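PDB 2RGY: transcriptional regulator, LacI family from Burkholderia phymatum, which probably controls transcription as a LacI-family DNA-binding regulator, its periplasmic-binding-protein-like part probably sensing a small effector such as a sugar. Local coordinates for residues F14-F19 against V72-D77; E81-L86 against L96-D101; A106-D111 against Q249-W254; S135-A140 against S169-E174. All coordinates share one frame; numbering follows the deposited sequence.

Contact 1: F14-F19 against V72-D77; sequences FVPTFF and VVISHD
Phe14 turns one edge of its ring toward the carbonyl of Ile74 and the CB of Ser75. CD2 stands 3.4 Å from Ile74 O, and CE2 lies 3.7 Å from Ser75 CB, both partners close to the ring plane. The ring runs forward along the neighbouring chain because CG is anti to the backbone N (chi1 173°); the CB of Val73 points to the same face of the sheet. Ile74 answers from the other side of the pair. Its CG2 branch, set between its own backbone N and carbonyl carbon, sits 3.3 Å from Phe14 O and meets Val15 CG1 at 4.0 Å, the two side chains slanting across each other. Pro16 follows, its CD 3.2 Å from Ile74 O, so that one carbonyl is flanked by a proline ring and an aromatic edge.

Between these side chains the backbones pair in parallel. Phe14 N donates to Val72 O at 2.9 Å, nearly straight, whereas the return bond from Ile74 N to Phe14 O is long and weak, and the pairing fades as the chains leave the sheet. Ser75 OG then closes an ST turn by accepting from Asp77 N. Here two adjacent parallel strands, 10-14 and 70-73, end and run on into loops. Helix 52-65 packs on Phe14 through Ala56 and Ala59, helix 21-36 packs on Ile74 and Pro16, and strand 93-96 continues the sheet beyond Val72 and Val73.

Contact 2: E81-L86 against L96-D101; sequences EDLDEL and LNRAFD
Leu83 pushes its side chain from helix 80-89 between Arg98 and Phe100, and these three residues bury most of the surface here. The two methyls divide the work at the arginine: CD1 rests over the centre of one guanidinium face, 4.0 Å above its plane, while CD2 comes within 3.4 Å of Arg98 NE and 3.6 Å of Ala99 O. Leucine and arginine approach from opposite directions, and the arginine chain bends at chi3 (-64°) to bring its flat end against the leucine. No polar partner is modelled for the buried NE. The terminal nitrogens are well held: NH1 bonds to the carbonyls of Ser75 and Leu78, and NH2 makes a salt bridge with Asp80, which fixes the plane against which Leu83 packs.

Phe100 takes the base of the same leucine. Its CE1 lies 3.7 Å from Leu83 CB, and Asp84 OD1 approaches that ring carbon to 3.5 Å, the carboxylate and ring planes 35° apart. With no hydrogen bond between them, the segments hold each other by van der Waals packing, Leu83 against Phe100 being its apolar part.

The loop leaving strand 93-96 thus folds back over the helix that leads into that strand, a beta-alpha-beta connection from strand 70-73. His87 of the helix meets the Phe100 ring edge-to-face, Phe95 of the strand also meets that ring, and Ser141 of helix 141-155 touches Arg98.

Contact 3: A106-D111 against Q249-W254; sequences ASFCPD and QNAVRW
Ala251 is the bump that fits against the flat of the Phe108 ring. Its CA sits 3.6 Å above the ring, almost exactly over the centre (8° off the normal), in a CH-pi contact, while its CB touches Phe108 CG at 3.6 Å. The small alanine lets the ring lie down on the helix backbone itself, with the carbonyl carbon of Asn250 over the same face.

On the helix side the hollow lies between Asn250 and Trp254, and the far end of the Phe108 ring fills it. CZ lies 3.7 Å from Trp254 CB and 3.8 Å from Asn250 O. The indole crosses the phenyl ring obliquely, their planes at 54°. With CG anti to the backbone N (chi1 -180°), the indole reaches over to Ala106, whose CA makes an off-centre CH-pi contact with the six-membered ring and whose CB lies 3.9 Å from Trp254 CH2.

Strand 107-108 is an edge strand of the five-stranded parallel sheet within the chain, and helix 244-260 packs on it here. Val94 of neighbouring strand 93-96 touches Phe108, Ala251 and Trp254; Arg268 makes a cation-pi contact with the indole, and helix 21-36 lies alongside at Val252.

Contact 4: S135-A140 against S169-E174; sequences SGPFTA and SDFSPE
Gly136 lies under the face of the Phe171 ring, an alpha carbon doing the work of a side chain. Its CA is 3.7 Å from the ring plane, displaced toward the rim, and makes a CH-pi contact. With no side chain on Gly136, the ring comes down directly on the backbone. Pro137 meets the same ring from another direction: CD lies 3.9 Å from Phe171 CE2, the two side chains crossing at about a right angle. That proline CD also sits 3.3 Å from Ser169 O.

The backbones come together at one weak hydrogen bond, Ser169 N to Ser135 O, bent to 127° at the hydrogen. Ser135 OG turns back on its own chain and donates to Gly136 O at 2.8 Å, in the carbonyl plane on a lone pair. Both segments carry the loops that follow neighbouring parallel strands, 131-135 and 166-168, in the second sheet of this periplasmic-binding-protein-like fold, and each runs into a helix. A type I turn from Pro137 to Ala140 precedes one helix and an Asx turn the other. In the latter, Asp170 OD1 takes Ser172 N at 3.0 Å and Ser172 OG at 2.6 Å, both from the same face of the carboxylate. Ser172 is the N-cap of helix 173-186, its OG also bonded to Gly175 N. His76, from the loop after strand 70-73 of the other sheet, packs against Phe171, Pro137 and Ala140.

Overall arrangement
From the N terminus, contact 1 pairs the ends of strands 10-14 and 70-73, closing a loop that holds helix 21-36, strand 40-44 and helix 52-65. Contact 2 follows in series with a short closure, tying helix 80-89 to the loop after strand 93-96; Arg98 NH1 links it back to Ser75 O of contact 1. Contact 3 spans the longest interval, bringing helix 244-260 back to strand 107-108, so the chain comes back to its first sheet before the last strand of the second, 273-275, is added. Contact 4 falls wholly within that interval and joins two strand ends of the second sheet. His76 bridges contacts 1 and 4, whereas contacts 3 and 4 lie about 23 Å apart between centres.

Contact 1: F14-F19 against V72-D77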
loop_
_atom_site.group_PDB
_atom_site.type_symbol
_atom_site.label_atom_id
_atom_site.label_comp_id
_atom_site.label_asym_id
_atom_site.label_seq_id
_atom_site.Cartn_x
_atom_site.Cartn_y
_atom_site.Cartn_z
ATOM N N PHE A 14 -5.688 1.335 -15.429
ATOM C CA PHE A 14 -6.244 2.358 -14.560
ATOM C C PHE A 14 -6.649 1.759 -13.217
ATOM O O PHE A 14 -7.324 0.732 -13.160
ATOM C CB PHE A 14 -7.481 3.017 -15.157
ATOM C CG PHE A 14 -8.167 3.954 -14.201
ATOM C CD1 PHE A 14 -7.705 5.257 -14.038
ATOM C CD2 PHE A 14 -9.239 3.512 -13.415
ATOM C CE1 PHE A 14 -8.299 6.121 -13.101
ATOM C CE2 PHE A 14 -9.842 4.361 -12.474
ATOM C CZ PHE A 14 -9.368 5.672 -12.317
ATOM N N VAL A 15 -6.224 2.411 -12.144
ATOM C CA VAL A 15 -6.575 2.008 -10.793
ATOM C C VAL A 15 -6.970 3.320 -10.117
ATOM O O VAL A 15 -6.349 4.364 -10.350
ATOM C CB VAL A 15 -5.390 1.363 -10.042
ATOM C CG1 VAL A 15 -5.034 0.034 -10.677
ATOM C CG2 VAL A 15 -4.193 2.299 -10.053
ATOM N N PRO A 16 -8.020 3.293 -9.291
ATOM C CA PRO A 16 -8.465 4.514 -8.611
ATOM C C PRO A 16 -7.466 5.112 -7.625
ATOM O O PRO A 16 -7.632 6.258 -7.202
ATOM C CB PRO A 16 -9.762 4.079 -7.942
ATOM C CG PRO A 16 -9.534 2.618 -7.680
ATOM C CD PRO A 16 -8.878 2.148 -8.944
ATOM N N THR A 17 -6.432 4.350 -7.271
ATOM C CA THR A 17 -5.411 4.819 -6.329
ATOM C C THR A 17 -4.276 3.797 -6.229
ATOM O O THR A 17 -4.488 2.615 -6.484
ATOM C CB THR A 17 -6.027 5.043 -4.920
ATOM O OG1 THR A 17 -5.055 5.628 -4.043
ATOM C CG2 THR A 17 -6.510 3.722 -4.332
ATOM N N PHE A 18 -3.075 4.256 -5.888
ATOM C CA PHE A 18 -1.920 3.366 -5.754
ATOM C C PHE A 18 -1.828 2.781 -4.352
ATOM O O PHE A 18 -0.989 1.921 -4.094
ATOM C CB PHE A 18 -0.619 4.121 -6.036
ATOM C CG PHE A 18 -0.445 4.529 -7.465
ATOM C CD1 PHE A 18 -0.127 3.582 -8.438
ATOM C CD2 PHE A 18 -0.572 5.870 -7.838
ATOM C CE1 PHE A 18 0.066 3.959 -9.777
ATOM C CE2 PHE A 18 -0.384 6.272 -9.171
ATOM C CZ PHE A 18 -0.061 5.312 -10.149
ATOM N N PHE A 19 -2.677 3.257 -3.445
ATOM C CA PHE A 19 -2.649 2.785 -2.065
ATOM C C PHE A 19 -3.582 1.634 -1.736
ATOM O O PHE A 19 -4.677 1.530 -2.280
ATOM C CB PHE A 19 -2.935 3.946 -1.123
ATOM C CG PHE A 19 -2.003 5.105 -1.310
ATOM C CD1 PHE A 19 -2.393 6.221 -2.050
ATOM C CD2 PHE A 19 -0.721 5.065 -0.765
ATOM C CE1 PHE A 19 -1.513 7.294 -2.252
ATOM C CE2 PHE A 19 0.175 6.126 -0.954
ATOM C CZ PHE A 19 -0.220 7.244 -1.699
ATOM N N VAL A 72 -6.540 -2.099 -19.209
ATOM C CA VAL A 72 -7.098 -2.812 -18.067
ATOM C C VAL A 72 -7.742 -1.757 -17.177
ATOM O O VAL A 72 -7.113 -0.761 -16.819
ATOM C CB VAL A 72 -6.010 -3.553 -17.261
ATOM C CG1 VAL A 72 -6.643 -4.263 -16.082
ATOM C CG2 VAL A 72 -5.282 -4.556 -18.156
ATOM N N VAL A 73 -8.991 -1.976 -16.805
ATOM C CA VAL A 73 -9.682 -0.987 -16.002
ATOM C C VAL A 73 -10.423 -1.510 -14.789
ATOM O O VAL A 73 -11.158 -2.485 -14.877
ATOM C CB VAL A 73 -10.693 -0.201 -16.879
ATOM C CG1 VAL A 73 -11.474 0.781 -16.035
ATOM C CG2 VAL A 73 -9.959 0.510 -17.994
ATOM N N ILE A 74 -10.200 -0.862 -13.648
ATOM C CA ILE A 74 -10.909 -1.205 -12.423
ATOM C C ILE A 74 -11.320 0.097 -11.757
ATOM O O ILE A 74 -10.492 0.967 -11.501
ATOM C CB ILE A 74 -10.067 -2.043 -11.427
ATOM C CG1 ILE A 74 -10.890 -2.307 -10.159
ATOM C CG2 ILE A 74 -8.787 -1.336 -11.071
ATOM C CD1 ILE A 74 -10.230 -3.271 -9.182
ATOM N N SER A 75 -12.616 0.233 -11.502
ATOM C CA SER A 75 -13.151 1.426 -10.869
ATOM C C SER A 75 -14.588 1.170 -10.476
ATOM O O SER A 75 -15.357 0.600 -11.245
ATOM C CB SER A 75 -13.093 2.612 -11.835
ATOM O OG SER A 75 -13.878 3.704 -11.370
ATOM N N HIS A 76 -14.947 1.577 -9.265
ATOM C CA HIS A 76 -16.311 1.405 -8.806
ATOM C C HIS A 76 -17.031 2.747 -8.863
ATOM O O HIS A 76 -18.169 2.864 -8.410
ATOM C CB HIS A 76 -16.326 0.848 -7.381
ATOM C CG HIS A 76 -15.698 1.759 -6.372
ATOM N ND1 HIS A 76 -16.219 3.003 -6.074
ATOM C CD2 HIS A 76 -14.605 1.609 -5.594
ATOM C CE1 HIS A 76 -15.468 3.575 -5.148
ATOM N NE2 HIS A 76 -14.483 2.753 -4.839
ATOM N N ASP A 77 -16.355 3.754 -9.411
ATOM C CA ASP A 77 -16.919 5.100 -9.549
ATOM C C ASP A 77 -17.556 5.265 -10.927
ATOM O O ASP A 77 -18.432 6.106 -11.124
ATOM C CB ASP A 77 -15.832 6.168 -9.384
ATOM C CG ASP A 77 -15.292 6.244 -7.972
ATOM O OD1 ASP A 77 -16.039 6.676 -7.075
ATOM O OD2 ASP A 77 -14.118 5.878 -7.756
#

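Contact 2: E81-L86 against L96-D101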
loop_
_atom_site.group_PDB
_atom_site.type_symbol
_atom_site.label_atom_id
_atom_site.label_comp_id
_atom_site.label_asym_id
_atom_site.label_seq_id
_atom_site.Cartn_x
_atom_site.Cartn_y
_atom_site.Cartn_z
ATOM N N GLU A 81 -22.879 2.765 -17.997
ATOM C CA GLU A 81 -22.890 3.443 -19.293
ATOM C C GLU A 81 -21.488 3.911 -19.705
ATOM O O GLU A 81 -21.184 4.018 -20.901
ATOM C CB GLU A 81 -23.877 4.632 -19.268
ATOM C CG GLU A 81 -23.321 5.942 -18.715
ATOM C CD GLU A 81 -24.396 7.006 -18.452
ATOM O OE1 GLU A 81 -25.458 6.999 -19.129
ATOM O OE2 GLU A 81 -24.169 7.863 -17.565
ATOM N N ASP A 82 -20.636 4.182 -18.717
ATOM C CA ASP A 82 -19.274 4.615 -18.996
ATOM C C ASP A 82 -18.475 3.453 -19.568
ATOM O O ASP A 82 -17.689 3.633 -20.495
ATOM C CB ASP A 82 -18.597 5.145 -17.725
ATOM C CG ASP A 82 -19.328 6.332 -17.138
ATOM O OD1 ASP A 82 -19.899 7.106 -17.936
ATOM O OD2 ASP A 82 -19.329 6.495 -15.897
ATOM N N LEU A 83 -18.680 2.259 -19.017
ATOM C CA LEU A 83 -17.975 1.079 -19.509
ATOM C C LEU A 83 -18.247 0.870 -21.008
ATOM O O LEU A 83 -17.334 0.546 -21.769
ATOM C CB LEU A 83 -18.402 -0.155 -18.707
ATOM C CG LEU A 83 -17.765 -0.441 -17.336
ATOM C CD1 LEU A 83 -17.537 0.818 -16.537
ATOM C CD2 LEU A 83 -18.681 -1.395 -16.584
ATOM N N ASP A 84 -19.499 1.071 -21.426
ATOM C CA ASP A 84 -19.894 0.910 -22.831
ATOM C C ASP A 84 -19.264 1.948 -23.757
ATOM O O ASP A 84 -18.882 1.642 -24.890
ATOM C CB ASP A 84 -21.420 0.983 -22.959
ATOM C CG ASP A 84 -22.112 -0.165 -22.264
ATOM O OD1 ASP A 84 -21.787 -1.327 -22.580
ATOM O OD2 ASP A 84 -22.979 0.091 -21.402
ATOM N N GLU A 85 -19.153 3.176 -23.265
ATOM C CA GLU A 85 -18.571 4.274 -24.034
ATOM C C GLU A 85 -17.071 4.061 -24.228
ATOM O O GLU A 85 -16.557 4.142 -25.347
ATOM C CB GLU A 85 -18.815 5.589 -23.299
ATOM C CG GLU A 85 -18.296 6.788 -24.023
ATOM C CD GLU A 85 -18.638 8.062 -23.299
ATOM O OE1 GLU A 85 -17.898 8.438 -22.353
ATOM O OE2 GLU A 85 -19.668 8.679 -23.672
ATOM N N LEU A 86 -16.378 3.787 -23.126
ATOM C CA LEU A 86 -14.942 3.549 -23.149
ATOM C C LEU A 86 -14.638 2.344 -24.030
ATOM O O LEU A 86 -13.627 2.316 -24.721
ATOM C CB LEU A 86 -14.431 3.296 -21.722
ATOM C CG LEU A 86 -14.540 4.467 -20.739
ATOM C CD1 LEU A 86 -14.236 4.009 -19.310
ATOM C CD2 LEU A 86 -13.577 5.560 -21.172
ATOM N N LEU A 96 -12.108 -5.282 -14.375
ATOM C CA LEU A 96 -11.954 -6.078 -13.165
ATOM C C LEU A 96 -12.974 -5.661 -12.099
ATOM O O LEU A 96 -13.377 -4.499 -12.029
ATOM C CB LEU A 96 -10.550 -5.897 -12.587
ATOM C CG LEU A 96 -9.385 -5.715 -13.563
ATOM C CD1 LEU A 96 -8.118 -5.369 -12.782
ATOM C CD2 LEU A 96 -9.202 -6.965 -14.387
ATOM N N ASN A 97 -13.381 -6.624 -11.279
ATOM C CA ASN A 97 -14.314 -6.402 -10.173
ATOM C C ASN A 97 -15.707 -5.839 -10.469
ATOM O O ASN A 97 -16.375 -5.337 -9.560
ATOM C CB ASN A 97 -13.639 -5.536 -9.106
ATOM C CG ASN A 97 -14.095 -5.884 -7.698
ATOM O OD1 ASN A 97 -14.222 -7.060 -7.343
ATOM N ND2 ASN A 97 -14.321 -4.857 -6.879
ATOM N N ARG A 98 -16.138 -5.890 -11.725
ATOM C CA ARG A 98 -17.487 -5.449 -12.092
ATOM C C ARG A 98 -17.888 -6.087 -13.409
ATOM O O ARG A 98 -17.038 -6.432 -14.226
ATOM C CB ARG A 98 -17.609 -3.920 -12.172
ATOM C CG ARG A 98 -16.809 -3.231 -13.237
ATOM C CD ARG A 98 -16.947 -1.732 -13.031
ATOM N NE ARG A 98 -18.320 -1.279 -13.218
ATOM C CZ ARG A 98 -18.790 -0.112 -12.792
ATOM N NH1 ARG A 98 -17.999 0.727 -12.138
ATOM N NH2 ARG A 98 -20.051 0.227 -13.044
ATOM N N ALA A 99 -19.190 -6.251 -13.603
ATOM C CA ALA A 99 -19.713 -6.892 -14.804
ATOM C C ALA A 99 -19.723 -6.008 -16.048
ATOM O O ALA A 99 -19.636 -4.781 -15.961
ATOM C CB ALA A 99 -21.132 -7.417 -14.523
ATOM N N PHE A 100 -19.823 -6.654 -17.208
ATOM C CA PHE A 100 -19.874 -5.959 -18.486
ATOM C C PHE A 100 -20.795 -6.763 -19.413
ATOM O O PHE A 100 -20.343 -7.513 -20.292
ATOM C CB PHE A 100 -18.472 -5.832 -19.080
ATOM C CG PHE A 100 -18.414 -4.939 -20.277
ATOM C CD1 PHE A 100 -18.855 -3.617 -20.193
ATOM C CD2 PHE A 100 -17.960 -5.422 -21.502
ATOM C CE1 PHE A 100 -18.845 -2.785 -21.318
ATOM C CE2 PHE A 100 -17.942 -4.601 -22.639
ATOM C CZ PHE A 100 -18.386 -3.286 -22.549
ATOM N N ASP A 101 -22.096 -6.598 -19.194
ATOM C CA ASP A 101 -23.118 -7.314 -19.948
ATOM C C ASP A 101 -22.987 -7.315 -21.466
ATOM O O ASP A 101 -23.225 -8.339 -22.101
ATOM C CB ASP A 101 -24.506 -6.803 -19.562
ATOM C CG ASP A 101 -24.787 -6.949 -18.083
ATOM O OD1 ASP A 101 -24.313 -7.948 -17.486
ATOM O OD2 ASP A 101 -25.490 -6.075 -17.522
#

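Contact 3: A106-D111 against Q249-W254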
loop_
_atom_site.group_PDB
_atom_site.type_symbol
_atom_site.label_atom_id
_atom_site.label_comp_id
_atom_site.label_asym_id
_atom_site.label_seq_id
_atom_site.Cartn_x
_atom_site.Cartn_y
_atom_site.Cartn_z
ATOM N N ALA A 106 -15.245 -9.981 -20.988
ATOM C CA ALA A 106 -14.333 -8.847 -20.846
ATOM C C ALA A 106 -14.394 -8.446 -19.367
ATOM O O ALA A 106 -13.748 -7.489 -18.933
ATOM C CB ALA A 106 -14.784 -7.685 -21.720
ATOM N N SER A 107 -15.187 -9.197 -18.607
ATOM C CA SER A 107 -15.378 -8.960 -17.182
ATOM C C SER A 107 -14.862 -10.120 -16.327
ATOM O O SER A 107 -15.210 -11.283 -16.552
ATOM C CB SER A 107 -16.863 -8.737 -16.878
ATOM O OG SER A 107 -17.091 -8.726 -15.478
ATOM N N PHE A 108 -14.018 -9.783 -15.356
ATOM C CA PHE A 108 -13.448 -10.759 -14.436
ATOM C C PHE A 108 -13.811 -10.289 -13.037
ATOM O O PHE A 108 -13.272 -9.300 -12.537
ATOM C CB PHE A 108 -11.942 -10.839 -14.640
ATOM C CG PHE A 108 -11.561 -11.599 -15.877
ATOM C CD1 PHE A 108 -11.185 -12.946 -15.794
ATOM C CD2 PHE A 108 -11.636 -10.990 -17.140
ATOM C CE1 PHE A 108 -10.897 -13.684 -16.950
ATOM C CE2 PHE A 108 -11.354 -11.715 -18.306
ATOM C CZ PHE A 108 -10.980 -13.066 -18.213
ATOM N N CYS A 109 -14.738 -11.002 -12.412
ATOM C CA CYS A 109 -15.229 -10.610 -11.099
ATOM C C CYS A 109 -15.431 -11.794 -10.166
ATOM O O CYS A 109 -15.970 -12.816 -10.563
ATOM C CB CYS A 109 -16.563 -9.868 -11.285
ATOM S SG CYS A 109 -17.115 -8.830 -9.902
ATOM N N PRO A 110 -15.003 -11.667 -8.905
ATOM C CA PRO A 110 -15.199 -12.789 -7.989
ATOM C C PRO A 110 -16.667 -12.833 -7.547
ATOM O O PRO A 110 -17.471 -11.986 -7.942
ATOM C CB PRO A 110 -14.256 -12.454 -6.840
ATOM C CG PRO A 110 -14.364 -10.965 -6.766
ATOM C CD PRO A 110 -14.312 -10.551 -8.233
ATOM N N ASP A 111 -17.012 -13.819 -6.730
ATOM C CA ASP A 111 -18.378 -13.959 -6.247
ATOM C C ASP A 111 -18.559 -13.172 -4.944
ATOM O O ASP A 111 -18.438 -13.732 -3.861
ATOM C CB ASP A 111 -18.688 -15.441 -6.021
ATOM C CG ASP A 111 -20.141 -15.686 -5.670
ATOM O OD1 ASP A 111 -20.557 -16.866 -5.642
ATOM O OD2 ASP A 111 -20.867 -14.704 -5.420
ATOM N N GLN A 249 -4.536 -11.980 -12.872
ATOM C CA GLN A 249 -3.656 -12.731 -13.741
ATOM C C GLN A 249 -4.422 -13.207 -14.977
ATOM O O GLN A 249 -3.955 -13.064 -16.106
ATOM C CB GLN A 249 -3.074 -13.922 -12.973
ATOM C CG GLN A 249 -2.253 -14.866 -13.816
ATOM C CD GLN A 249 -1.664 -15.988 -12.997
ATOM O OE1 GLN A 249 -2.387 -16.754 -12.350
ATOM N NE2 GLN A 249 -0.348 -16.094 -13.014
ATOM N N ASN A 250 -5.611 -13.754 -14.759
ATOM C CA ASN A 250 -6.427 -14.244 -15.856
ATOM C C ASN A 250 -7.045 -13.126 -16.704
ATOM O O ASN A 250 -7.174 -13.262 -17.926
ATOM C CB ASN A 250 -7.499 -15.189 -15.304
ATOM C CG ASN A 250 -6.939 -16.567 -14.977
ATOM O OD1 ASN A 250 -6.791 -17.410 -15.866
ATOM N ND2 ASN A 250 -6.598 -16.793 -13.710
ATOM N N ALA A 251 -7.414 -12.019 -16.072
ATOM C CA ALA A 251 -7.984 -10.898 -16.803
ATOM C C ALA A 251 -6.915 -10.336 -17.738
ATOM O O ALA A 251 -7.181 -10.050 -18.899
ATOM C CB ALA A 251 -8.448 -9.810 -15.829
ATOM N N VAL A 252 -5.694 -10.201 -17.231
ATOM C CA VAL A 252 -4.602 -9.672 -18.033
ATOM C C VAL A 252 -4.154 -10.658 -19.114
ATOM O O VAL A 252 -3.796 -10.247 -20.210
ATOM C CB VAL A 252 -3.411 -9.267 -17.144
ATOM C CG1 VAL A 252 -2.257 -8.793 -18.002
ATOM C CG2 VAL A 252 -3.839 -8.149 -16.196
ATOM N N ARG A 253 -4.174 -11.954 -18.810
ATOM C CA ARG A 253 -3.794 -12.958 -19.803
ATOM C C ARG A 253 -4.801 -12.961 -20.954
ATOM O O ARG A 253 -4.420 -13.052 -22.122
ATOM C CB ARG A 253 -3.721 -14.344 -19.165
ATOM C CG ARG A 253 -2.468 -14.535 -18.329
ATOM C CD ARG A 253 -2.412 -15.911 -17.693
ATOM N NE ARG A 253 -1.129 -16.127 -17.033
ATOM C CZ ARG A 253 -0.820 -17.206 -16.324
ATOM N NH1 ARG A 253 -1.708 -18.178 -16.171
ATOM N NH2 ARG A 253 0.380 -17.314 -15.778
ATOM N N TRP A 254 -6.082 -12.850 -20.617
ATOM C CA TRP A 254 -7.142 -12.816 -21.616
ATOM C C TRP A 254 -6.883 -11.652 -22.565
ATOM O O TRP A 254 -6.972 -11.800 -23.783
ATOM C CB TRP A 254 -8.502 -12.625 -20.945
ATOM C CG TRP A 254 -9.648 -12.592 -21.910
ATOM C CD1 TRP A 254 -10.249 -13.667 -22.502
ATOM C CD2 TRP A 254 -10.322 -11.427 -22.409
ATOM N NE1 TRP A 254 -11.258 -13.242 -23.340
ATOM C CE2 TRP A 254 -11.321 -11.870 -23.303
ATOM C CE3 TRP A 254 -10.179 -10.047 -22.192
ATOM C CZ2 TRP A 254 -12.177 -10.982 -23.983
ATOM C CZ3 TRP A 254 -11.031 -9.160 -22.867
ATOM C CH2 TRP A 254 -12.014 -9.636 -23.750
#

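Contact 4: S135-A140 against S169-E174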
loop_
_atom_site.group_PDB
_atom_site.type_symbol
_atom_site.label_atom_id
_atom_site.label_comp_id
_atom_site.label_asym_id
_atom_site.label_seq_id
_atom_site.Cartn_x
_atom_site.Cartn_y
_atom_site.Cartn_z
ATOM N N SER A 135 -19.903 -0.081 5.337
ATOM C CA SER A 135 -19.696 -0.433 3.939
ATOM C C SER A 135 -19.010 0.616 3.084
ATOM O O SER A 135 -18.587 1.669 3.571
ATOM C CB SER A 135 -21.035 -0.798 3.291
ATOM O OG SER A 135 -21.723 0.355 2.814
ATOM N N GLY A 136 -18.888 0.292 1.797
ATOM C CA GLY A 136 -18.299 1.210 0.851
ATOM C C GLY A 136 -19.456 1.983 0.264
ATOM O O GLY A 136 -20.580 1.859 0.753
ATOM N N PRO A 137 -19.227 2.798 -0.773
ATOM C CA PRO A 137 -20.334 3.553 -1.356
ATOM C C PRO A 137 -21.455 2.643 -1.840
ATOM O O PRO A 137 -21.213 1.574 -2.404
ATOM C CB PRO A 137 -19.671 4.324 -2.500
ATOM C CG PRO A 137 -18.442 3.514 -2.820
ATOM C CD PRO A 137 -17.960 3.094 -1.462
ATOM N N PHE A 138 -22.685 3.081 -1.606
ATOM C CA PHE A 138 -23.854 2.322 -2.014
ATOM C C PHE A 138 -23.931 2.182 -3.528
ATOM O O PHE A 138 -24.605 1.281 -4.034
ATOM C CB PHE A 138 -25.122 2.996 -1.484
ATOM C CG PHE A 138 -25.335 2.811 0.005
ATOM C CD1 PHE A 138 -26.293 3.565 0.680
ATOM C CD2 PHE A 138 -24.574 1.875 0.732
ATOM C CE1 PHE A 138 -26.499 3.407 2.059
ATOM C CE2 PHE A 138 -24.762 1.701 2.106
ATOM C CZ PHE A 138 -25.732 2.473 2.774
ATOM N N THR A 139 -23.246 3.072 -4.246
ATOM C CA THR A 139 -23.241 3.031 -5.709
ATOM C C THR A 139 -22.199 2.072 -6.298
ATOM O O THR A 139 -22.128 1.904 -7.517
ATOM C CB THR A 139 -23.017 4.434 -6.325
ATOM O OG1 THR A 139 -21.862 5.048 -5.731
ATOM C CG2 THR A 139 -24.253 5.316 -6.118
ATOM N N ALA A 140 -21.387 1.453 -5.448
ATOM C CA ALA A 140 -20.381 0.505 -5.933
ATOM C C ALA A 140 -21.053 -0.865 -6.019
ATOM O O ALA A 140 -21.490 -1.404 -5.004
ATOM C CB ALA A 140 -19.188 0.453 -4.982
ATOM N N SER A 169 -19.642 4.316 3.784
ATOM C CA SER A 169 -18.329 4.951 3.795
ATOM C C SER A 169 -17.687 4.919 2.402
ATOM O O SER A 169 -18.373 4.664 1.415
ATOM C CB SER A 169 -17.418 4.285 4.825
ATOM O OG SER A 169 -16.277 5.089 5.048
ATOM N N ASP A 170 -16.377 5.152 2.319
ATOM C CA ASP A 170 -15.717 5.197 1.017
ATOM C C ASP A 170 -14.520 4.285 0.778
ATOM O O ASP A 170 -13.752 4.529 -0.144
ATOM C CB ASP A 170 -15.294 6.639 0.728
ATOM C CG ASP A 170 -14.280 7.153 1.732
ATOM O OD1 ASP A 170 -13.823 6.354 2.580
ATOM O OD2 ASP A 170 -13.927 8.349 1.674
ATOM N N PHE A 171 -14.362 3.237 1.581
ATOM C CA PHE A 171 -13.234 2.306 1.434
ATOM C C PHE A 171 -11.866 2.846 1.867
ATOM O O PHE A 171 -10.878 2.107 1.819
ATOM C CB PHE A 171 -13.085 1.820 -0.021
ATOM C CG PHE A 171 -14.149 0.856 -0.469
ATOM C CD1 PHE A 171 -14.561 -0.192 0.357
ATOM C CD2 PHE A 171 -14.700 0.964 -1.745
ATOM C CE1 PHE A 171 -15.513 -1.129 -0.081
ATOM C CE2 PHE A 171 -15.649 0.038 -2.200
ATOM C CZ PHE A 171 -16.056 -1.014 -1.364
ATOM N N SER A 172 -11.791 4.111 2.271
ATOM C CA SER A 172 -10.509 4.695 2.684
ATOM C C SER A 172 -10.232 4.591 4.181
ATOM O O SER A 172 -11.141 4.367 4.973
ATOM C CB SER A 172 -10.457 6.174 2.304
ATOM O OG SER A 172 -11.385 6.915 3.084
ATOM N N PRO A 173 -8.961 4.775 4.588
ATOM C CA PRO A 173 -8.604 4.700 6.009
ATOM C C PRO A 173 -9.393 5.701 6.848
ATOM O O PRO A 173 -9.975 5.336 7.870
ATOM C CB PRO A 173 -7.105 5.013 6.011
ATOM C CG PRO A 173 -6.652 4.500 4.686
ATOM C CD PRO A 173 -7.756 4.976 3.765
ATOM N N GLU A 174 -9.401 6.960 6.416
ATOM C CA GLU A 174 -10.114 8.019 7.134
ATOM C C GLU A 174 -11.627 7.786 7.132
ATOM O O GLU A 174 -12.311 8.113 8.104
ATOM C CB GLU A 174 -9.814 9.387 6.518
ATOM C CG GLU A 174 -10.262 9.514 5.067
ATOM C CD GLU A 174 -9.180 9.126 4.067
ATOM O OE1 GLU A 174 -8.372 8.219 4.369
ATOM O OE2 GLU A 174 -9.149 9.730 2.967
#